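Protein HTP-2 (PDB 4TZM) is a HORMA domain protein of the meiotic chromosome axis that binds a closure motif of its partner HTP-3, probably helping to assemble the axis. Local coordinates at residues A52-R57 with I108-T113. Sequence-based numbering, arbitrary orientation.
Sequences AVLRQR and ISLVVT
L110 pushes its CD2 methyl between V53 and L54, two neighbouring residues near the C-terminal end of helix 35-56. L110 CD2 lies 3.7 Å from V53 CG1, and the same methyl lies 3.7 Å from L54 CD2, so one strand methyl touches a single branch of each helix side chain. The CB atoms of V53 and L110 are both set toward the opposite segment, and their side chains pass in opposite directions; L54 starts out beside the interface, and its outer end swings in, crossing L110 at a slant. In L110, CG, anti to the backbone N (chi1 173°), steps along the strand, and chi2 (53°) sets CD2 anti to CA, so this methyl carries on toward the helix while CD1 turns aside. V53 and L110 have the nearest CA atoms, 8.7 Å apart, a gap their side chains bridge. The strand is an inner one of the antiparallel sheet: L110 pairs through its backbone with F125, and its side chain also rests on F197. V53 in turn packs on F125, which joins the helix to strand 123-133 as well. At the turn after the helix, R57 forms a salt bridge with E123. This is helix-on-sheet packing within the HORMA domain. All three touching residues are buried and meet purely through methyl groups, which implies a small, non-directional contact resting on van der Waals touch and methyls buried from water.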
loop_
_atom_site.group_PDB
_atom_site.type_symbol
_atom_site.label_atom_id
_atom_site.label_comp_id
_atom_site.label_asym_id
_atom_site.label_seq_id
_atom_site.Cartn_x
_atom_site.Cartn_y
_atom_site.Cartn_z
ATOM N N ALA A 52 5.884 -6.985 0.599
ATOM C CA ALA A 52 6.694 -7.260 -0.576
ATOM C C ALA A 52 7.869 -6.291 -0.665
ATOM O O ALA A 52 8.992 -6.702 -0.933
ATOM C CB ALA A 52 5.842 -7.186 -1.837
ATOM N N VAL A 53 7.614 -5.009 -0.419
ATOM C CA VAL A 53 8.677 -4.011 -0.488
ATOM C C VAL A 53 9.750 -4.261 0.568
ATOM O O VAL A 53 10.943 -4.259 0.256
ATOM C CB VAL A 53 8.138 -2.583 -0.310
ATOM C CG1 VAL A 53 9.291 -1.589 -0.301
ATOM C CG2 VAL A 53 7.151 -2.247 -1.413
ATOM N N LEU A 54 9.324 -4.480 1.811
ATOM C CA LEU A 54 10.257 -4.756 2.901
ATOM C C LEU A 54 11.139 -5.967 2.597
ATOM O O LEU A 54 12.349 -5.928 2.814
ATOM C CB LEU A 54 9.502 -4.978 4.215
ATOM C CG LEU A 54 8.872 -3.764 4.904
ATOM C CD1 LEU A 54 8.025 -4.208 6.085
ATOM C CD2 LEU A 54 9.937 -2.778 5.357
ATOM N N ARG A 55 10.539 -7.035 2.083
ATOM C CA ARG A 55 11.295 -8.251 1.796
ATOM C C ARG A 55 12.192 -8.080 0.570
ATOM O O ARG A 55 13.395 -8.323 0.635
ATOM C CB ARG A 55 10.350 -9.437 1.594
ATOM C CG ARG A 55 11.035 -10.699 1.082
ATOM C CD ARG A 55 11.981 -11.301 2.112
ATOM N NE ARG A 55 13.160 -11.867 1.464
ATOM C CZ ARG A 55 14.387 -11.369 1.579
ATOM N NH1 ARG A 55 14.604 -10.304 2.341
ATOM N NH2 ARG A 55 15.399 -11.941 0.942
ATOM N N GLN A 56 11.597 -7.649 -0.540
ATOM C CA GLN A 56 12.302 -7.561 -1.820
ATOM C C GLN A 56 13.478 -6.580 -1.786
ATOM O O GLN A 56 14.475 -6.778 -2.478
ATOM C CB GLN A 56 11.319 -7.171 -2.930
ATOM C CG GLN A 56 11.386 -8.048 -4.177
ATOM C CD GLN A 56 11.072 -9.507 -3.895
ATOM O OE1 GLN A 56 10.109 -9.827 -3.197
ATOM N NE2 GLN A 56 11.889 -10.400 -4.439
ATOM N N ARG A 57 13.365 -5.531 -0.977
ATOM C CA ARG A 57 14.459 -4.574 -0.821
ATOM C C ARG A 57 15.425 -5.021 0.273
ATOM O O ARG A 57 16.384 -4.312 0.595
ATOM C CB ARG A 57 13.917 -3.173 -0.515
ATOM C CG ARG A 57 13.336 -2.463 -1.726
ATOM C CD ARG A 57 14.365 -2.348 -2.840
ATOM N NE ARG A 57 15.259 -1.208 -2.666
ATOM C CZ ARG A 57 16.484 -1.136 -3.175
ATOM N NH1 ARG A 57 16.972 -2.146 -3.881
ATOM N NH2 ARG A 57 17.228 -0.056 -2.972
ATOM N N ILE A 108 0.326 6.755 3.067
ATOM C CA ILE A 108 1.274 6.064 3.934
ATOM C C ILE A 108 2.526 5.707 3.138
ATOM O O ILE A 108 2.446 5.147 2.041
ATOM C CB ILE A 108 0.673 4.795 4.584
ATOM C CG1 ILE A 108 1.758 4.053 5.368
ATOM C CG2 ILE A 108 0.031 3.889 3.545
ATOM C CD1 ILE A 108 1.254 2.890 6.185
ATOM N N SER A 109 3.685 6.056 3.685
ATOM C CA SER A 109 4.940 5.843 2.979
ATOM C C SER A 109 5.958 5.069 3.802
ATOM O O SER A 109 6.093 5.275 5.014
ATOM C CB SER A 109 5.539 7.184 2.548
ATOM O OG SER A 109 4.755 7.787 1.538
ATOM N N LEU A 110 6.655 4.162 3.128
ATOM C CA LEU A 110 7.833 3.520 3.685
ATOM C C LEU A 110 9.040 4.382 3.342
ATOM O O LEU A 110 9.399 4.517 2.173
ATOM C CB LEU A 110 8.002 2.106 3.136
ATOM C CG LEU A 110 9.309 1.426 3.539
ATOM C CD1 LEU A 110 9.483 1.480 5.049
ATOM C CD2 LEU A 110 9.353 -0.009 3.046
ATOM N N VAL A 111 9.660 4.967 4.361
ATOM C CA VAL A 111 10.707 5.958 4.154
ATOM C C VAL A 111 12.073 5.473 4.630
ATOM O O VAL A 111 12.237 5.095 5.789
ATOM C CB VAL A 111 10.354 7.274 4.875
ATOM C CG1 VAL A 111 11.522 8.244 4.827
ATOM C CG2 VAL A 111 9.108 7.893 4.261
ATOM N N VAL A 112 13.052 5.489 3.729
ATOM C CA VAL A 112 14.402 5.056 4.069
ATOM C C VAL A 112 15.370 6.237 4.109
ATOM O O VAL A 112 15.473 7.007 3.155
ATOM C CB VAL A 112 14.921 4.004 3.076
ATOM C CG1 VAL A 112 16.291 3.503 3.506
ATOM C CG2 VAL A 112 13.936 2.849 2.973
ATOM N N THR A 113 16.069 6.375 5.232
ATOM C CA THR A 113 17.052 7.439 5.418
ATOM C C THR A 113 18.377 6.855 5.893
ATOM O O THR A 113 18.404 5.768 6.465
ATOM C CB THR A 113 16.578 8.486 6.443
ATOM O OG1 THR A 113 16.316 7.845 7.699
ATOM C CG2 THR A 113 15.317 9.185 5.961
#